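Local coordinates for Two-component response regulator (Geobacillus stearothermophilus, PDB 6SWI), which probably binds DNA through a C-terminal helix-turn-helix domain and so regulates transcription of genes for arabinan utilization, at residues S1-Y13 with V34-L47. Numbering follows the deposited sequence.
Sequences SRLSPIVRRARQY and VSPVYLSRMIKQEL
Val7 of helix 5-13 and Ile43 of helix 36-47 bring their CA atoms to 5.8 Å where the two helices cross nearly at right angles, at 92°, with their axes 9.4 Å apart. Val7 enters as a knob into the hole formed by Met42, Ile43, Glu46 and Leu47, and its short, branched side chain lets both methyls work. CG1, held anti to the backbone N (chi1 176°), lies alongside Leu47, while CG2 turns to the Met42 backbone and the Glu46 carboxylate. Beside it the small methyl of Ala10 fits against Leu39 and Ile43, its CB 4.0 Å from Leu39 CD1. Ile6 reaches farther: in the conformer described, its extended chain carries CD1 to the edge of the Tyr38 ring, 3.6 Å from CE2, with the Val34 methyls also touching it, and Met42 CG packs over one face of that ring.

Segment 34-47 falls in the helix-turn-helix domain, and helix 36-47 follows helix 25-32 after a short turn, as in that motif; both helices of the contact pack against helix 25-32, Ala10 touching Leu32 and Leu39 touching Leu25.

At the N-terminal end of helix 5-13 the contact turns polar. Glu46 stretches out beyond CG toward Ser4, the N-cap residue. Ser4 N donates to the syn lone pair of OE1 at 2.8 Å, nearly straight, and in the conformer described Ser4 OG donates to OE2, also at 2.8 Å, from 28° out of the carboxylate plane. A carboxylate suits this site, since the helix dipole would probably favour its negative charge. A water joins OE1, weakly, to Arg2 O. Leu3 extends this end with apolar packing, its CD2 3.6 Å from Leu47 CD2 and its CD1 over one face of the Arg11 guanidinium.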
loop_
_atom_site.group_PDB
_atom_site.type_symbol
_atom_site.label_atom_id
_atom_site.label_comp_id
_atom_site.label_asym_id
_atom_site.label_seq_id
_atom_site.Cartn_x
_atom_site.Cartn_y
_atom_site.Cartn_z
ATOM N N SER A 1 18.037 -6.937 9.262
ATOM C CA SER A 1 17.563 -5.571 9.458
ATOM C C SER A 1 18.575 -4.729 10.217
ATOM O O SER A 1 18.881 -5.007 11.378
ATOM N N ARG A 2 19.087 -3.693 9.551
ATOM C CA ARG A 2 20.102 -2.810 10.115
ATOM C C ARG A 2 19.715 -1.344 9.957
ATOM O O ARG A 2 20.582 -0.472 9.869
ATOM C CB ARG A 2 21.476 -3.082 9.503
ATOM C CG ARG A 2 22.070 -4.424 9.888
ATOM N N LEU A 3 18.417 -1.060 9.909
ATOM C CA LEU A 3 17.950 0.316 9.847
ATOM C C LEU A 3 18.193 1.016 11.180
ATOM O O LEU A 3 18.102 0.408 12.252
ATOM C CB LEU A 3 16.453 0.341 9.545
ATOM C CG LEU A 3 15.978 -0.232 8.210
ATOM C CD1 LEU A 3 14.461 -0.194 8.151
ATOM C CD2 LEU A 3 16.576 0.544 7.048
ATOM N N SER A 4 18.515 2.313 11.106
ATOM C CA SER A 4 18.651 3.118 12.308
ATOM C C SER A 4 17.326 3.150 13.066
ATOM O O SER A 4 16.257 2.964 12.479
ATOM C CB SER A 4 19.061 4.543 11.948
ATOM O OG SER A 4 17.981 5.248 11.369
ATOM N N PRO A 5 17.376 3.381 14.383
ATOM C CA PRO A 5 16.130 3.388 15.170
ATOM C C PRO A 5 15.019 4.273 14.621
ATOM O O PRO A 5 13.859 3.848 14.607
ATOM C CB PRO A 5 16.606 3.820 16.563
ATOM C CG PRO A 5 18.015 3.296 16.638
ATOM C CD PRO A 5 18.576 3.431 15.245
ATOM N N ILE A 6 15.332 5.481 14.152
ATOM C CA ILE A 6 14.276 6.382 13.702
ATOM C C ILE A 6 13.619 5.860 12.430
ATOM O O ILE A 6 12.394 5.958 12.262
ATOM C CB ILE A 6 14.805 7.820 13.545
ATOM C CG1 ILE A 6 13.649 8.783 13.266
ATOM C CG2 ILE A 6 15.856 7.902 12.442
ATOM C CD1 ILE A 6 14.079 10.218 13.052
ATOM N N VAL A 7 14.411 5.298 11.514
ATOM C CA VAL A 7 13.852 4.791 10.266
ATOM C C VAL A 7 13.067 3.516 10.521
ATOM O O VAL A 7 11.987 3.312 9.957
ATOM C CB VAL A 7 14.948 4.608 9.202
ATOM C CG1 VAL A 7 14.367 3.996 7.940
ATOM C CG2 VAL A 7 15.608 5.945 8.894
ATOM N N ARG A 8 13.582 2.644 11.390
ATOM C CA ARG A 8 12.839 1.441 11.748
ATOM C C ARG A 8 11.494 1.791 12.378
ATOM O O ARG A 8 10.464 1.194 12.038
ATOM C CB ARG A 8 13.667 0.583 12.703
ATOM C CG ARG A 8 12.928 -0.643 13.221
ATOM C CD ARG A 8 13.905 -1.707 13.694
ATOM N NE ARG A 8 14.820 -2.117 12.631
ATOM C CZ ARG A 8 14.540 -3.040 11.715
ATOM N NH1 ARG A 8 13.368 -3.657 11.732
ATOM N NH2 ARG A 8 15.434 -3.348 10.783
ATOM N N ARG A 9 11.487 2.765 13.293
ATOM C CA ARG A 9 10.241 3.167 13.943
ATOM C C ARG A 9 9.261 3.760 12.941
ATOM O O ARG A 9 8.053 3.492 13.001
ATOM C CB ARG A 9 10.531 4.179 15.050
ATOM C CG ARG A 9 11.137 3.592 16.310
ATOM C CD ARG A 9 11.734 4.672 17.193
ATOM N NE ARG A 9 12.634 4.112 18.197
ATOM C CZ ARG A 9 13.565 4.812 18.836
ATOM N NH1 ARG A 9 13.717 6.100 18.577
ATOM N NH2 ARG A 9 14.343 4.219 19.732
ATOM N N ALA A 10 9.760 4.584 12.018
ATOM C CA ALA A 10 8.879 5.172 11.015
ATOM C C ALA A 10 8.273 4.100 10.121
ATOM O O ALA A 10 7.072 4.139 9.819
ATOM C CB ALA A 10 9.646 6.197 10.181
ATOM N N ARG A 11 9.092 3.144 9.676
ATOM C CA ARG A 11 8.592 2.093 8.800
ATOM C C ARG A 11 7.575 1.223 9.520
ATOM O O ARG A 11 6.546 0.861 8.941
ATOM C CB ARG A 11 9.741 1.250 8.247
ATOM C CG ARG A 11 9.297 0.325 7.122
ATOM C CD ARG A 11 10.444 -0.496 6.565
ATOM N NE ARG A 11 10.916 -1.492 7.522
ATOM C CZ ARG A 11 11.864 -2.385 7.258
ATOM N NH1 ARG A 11 12.439 -2.402 6.063
ATOM N NH2 ARG A 11 12.239 -3.255 8.187
ATOM N N GLN A 12 7.828 0.910 10.792
ATOM C CA GLN A 12 6.865 0.141 11.576
ATOM C C GLN A 12 5.531 0.865 11.667
ATOM O O GLN A 12 4.466 0.243 11.557
ATOM C CB GLN A 12 7.404 -0.072 12.984
ATOM C CG GLN A 12 8.389 -1.197 13.127
ATOM C CD GLN A 12 8.928 -1.293 14.541
ATOM O OE1 GLN A 12 8.958 -0.301 15.275
ATOM N NE2 GLN A 12 9.357 -2.485 14.932
ATOM N N TYR A 13 5.569 2.180 11.897
ATOM C CA TYR A 13 4.342 2.951 12.031
ATOM C C TYR A 13 3.565 2.969 10.720
ATOM O O TYR A 13 2.344 2.772 10.714
ATOM C CB TYR A 13 4.657 4.379 12.500
ATOM C CG TYR A 13 3.419 5.095 12.984
ATOM C CD1 TYR A 13 2.999 4.980 14.303
ATOM C CD2 TYR A 13 2.639 5.839 12.110
ATOM C CE1 TYR A 13 1.858 5.606 14.744
ATOM C CE2 TYR A 13 1.488 6.464 12.543
ATOM C CZ TYR A 13 1.105 6.341 13.863
ATOM O OH TYR A 13 -0.041 6.948 14.318
ATOM N N VAL A 34 10.364 14.564 15.977
ATOM C CA VAL A 34 11.565 14.933 15.232
ATOM C C VAL A 34 11.214 15.904 14.107
ATOM O O VAL A 34 10.056 16.053 13.707
ATOM C CB VAL A 34 12.318 13.715 14.651
ATOM C CG1 VAL A 34 12.748 12.736 15.745
ATOM C CG2 VAL A 34 11.477 13.027 13.589
ATOM N N SER A 35 12.256 16.531 13.566
ATOM C CA SER A 35 12.116 17.378 12.393
ATOM C C SER A 35 11.612 16.571 11.203
ATOM O O SER A 35 12.174 15.514 10.900
ATOM C CB SER A 35 13.484 17.936 12.037
ATOM O OG SER A 35 13.491 18.355 10.688
ATOM N N PRO A 36 10.588 17.045 10.488
ATOM C CA PRO A 36 10.181 16.342 9.262
ATOM C C PRO A 36 11.258 16.299 8.196
ATOM O O PRO A 36 11.324 15.330 7.428
ATOM C CB PRO A 36 8.950 17.131 8.797
ATOM C CG PRO A 36 8.461 17.853 10.019
ATOM C CD PRO A 36 9.661 18.132 10.856
ATOM N N VAL A 37 12.117 17.319 8.123
ATOM C CA VAL A 37 13.198 17.297 7.147
ATOM C C VAL A 37 14.201 16.207 7.497
ATOM O O VAL A 37 14.624 15.434 6.633
ATOM C CB VAL A 37 13.859 18.683 7.038
ATOM C CG1 VAL A 37 15.010 18.639 6.048
ATOM C CG2 VAL A 37 12.828 19.727 6.617
ATOM N N TYR A 38 14.595 16.124 8.770
ATOM C CA TYR A 38 15.485 15.048 9.198
ATOM C C TYR A 38 14.891 13.684 8.873
ATOM O O TYR A 38 15.565 12.813 8.311
ATOM C CB TYR A 38 15.745 15.160 10.700
ATOM C CG TYR A 38 16.698 14.109 11.207
ATOM C CD1 TYR A 38 18.071 14.217 10.971
ATOM C CD2 TYR A 38 16.242 13.004 11.904
ATOM C CE1 TYR A 38 18.965 13.251 11.426
ATOM C CE2 TYR A 38 17.126 12.028 12.363
ATOM C CZ TYR A 38 18.485 12.160 12.122
ATOM O OH TYR A 38 19.362 11.199 12.577
ATOM N N LEU A 39 13.618 13.478 9.211
ATOM C CA LEU A 39 13.002 12.180 8.968
ATOM C C LEU A 39 12.979 11.855 7.483
ATOM O O LEU A 39 13.305 10.733 7.078
ATOM C CB LEU A 39 11.584 12.170 9.530
ATOM C CG LEU A 39 10.822 10.858 9.321
ATOM C CD1 LEU A 39 11.541 9.692 9.989
ATOM C CD2 LEU A 39 9.402 10.972 9.853
ATOM N N SER A 40 12.580 12.824 6.658
ATOM C CA SER A 40 12.546 12.613 5.214
ATOM C C SER A 40 13.911 12.204 4.699
ATOM O O SER A 40 14.033 11.273 3.891
ATOM C CB SER A 40 12.104 13.903 4.527
ATOM O OG SER A 40 11.960 13.733 3.125
ATOM N N ARG A 41 14.955 12.903 5.148
ATOM C CA ARG A 41 16.300 12.612 4.680
ATOM C C ARG A 41 16.749 11.232 5.115
ATOM O O ARG A 41 17.391 10.511 4.340
ATOM C CB ARG A 41 17.279 13.637 5.235
ATOM C CG ARG A 41 17.154 14.997 4.617
ATOM C CD ARG A 41 18.256 15.917 5.129
ATOM N NE ARG A 41 19.559 15.289 4.934
ATOM C CZ ARG A 41 20.262 14.692 5.890
ATOM N NH1 ARG A 41 19.811 14.662 7.136
ATOM N NH2 ARG A 41 21.417 14.118 5.593
ATOM N N MET A 42 16.443 10.849 6.354
ATOM C CA MET A 42 16.934 9.568 6.846
ATOM C C MET A 42 16.211 8.408 6.178
ATOM O O MET A 42 16.834 7.388 5.865
ATOM C CB MET A 42 16.798 9.491 8.357
ATOM C CG MET A 42 17.668 10.516 9.042
ATOM S SD MET A 42 19.403 10.183 8.889
ATOM C CE MET A 42 19.498 8.946 10.156
ATOM N N ILE A 43 14.902 8.544 5.936
ATOM C CA ILE A 43 14.183 7.517 5.190
ATOM C C ILE A 43 14.797 7.342 3.808
ATOM O O ILE A 43 15.071 6.220 3.366
ATOM C CB ILE A 43 12.684 7.856 5.124
ATOM C CG1 ILE A 43 12.064 7.724 6.517
ATOM C CG2 ILE A 43 11.965 6.987 4.084
ATOM C CD1 ILE A 43 10.618 8.162 6.587
ATOM N N LYS A 44 15.039 8.450 3.110
ATOM C CA LYS A 44 15.593 8.362 1.768
ATOM C C LYS A 44 16.992 7.769 1.798
ATOM O O LYS A 44 17.343 6.946 0.949
ATOM C CB LYS A 44 15.586 9.747 1.118
ATOM C CG LYS A 44 16.229 9.812 -0.261
ATOM C CD LYS A 44 15.476 8.931 -1.246
ATOM C CE LYS A 44 15.772 9.313 -2.690
ATOM N NZ LYS A 44 15.672 10.782 -2.918
ATOM N N GLN A 45 17.796 8.151 2.788
ATOM C CA GLN A 45 19.171 7.679 2.839
ATOM C C GLN A 45 19.243 6.187 3.115
ATOM O O GLN A 45 20.077 5.484 2.538
ATOM C CB GLN A 45 19.923 8.451 3.917
ATOM C CG GLN A 45 21.359 8.009 4.101
ATOM C CD GLN A 45 21.955 8.529 5.387
ATOM O OE1 GLN A 45 22.117 9.736 5.563
ATOM N NE2 GLN A 45 22.283 7.621 6.299
ATOM N N GLU A 46 18.384 5.686 4.001
ATOM C CA GLU A 46 18.493 4.304 4.443
ATOM C C GLU A 46 17.636 3.346 3.632
ATOM O O GLU A 46 18.048 2.210 3.383
ATOM C CB GLU A 46 18.151 4.199 5.924
ATOM C CG GLU A 46 19.078 5.040 6.777
ATOM C CD GLU A 46 19.000 4.715 8.246
ATOM O OE1 GLU A 46 18.470 3.638 8.601
ATOM O OE2 GLU A 46 19.478 5.553 9.041
ATOM N N LEU A 47 16.458 3.782 3.212
ATOM C CA LEU A 47 15.571 2.947 2.418
ATOM C C LEU A 47 15.678 3.210 0.924
ATOM O O LEU A 47 15.164 2.413 0.134
ATOM C CB LEU A 47 14.120 3.112 2.881
ATOM C CG LEU A 47 13.845 2.671 4.320
ATOM C CD1 LEU A 47 12.420 2.978 4.732
ATOM C CD2 LEU A 47 14.121 1.187 4.463
HETATM O O HOH W 1 20.550 1.678 7.676
#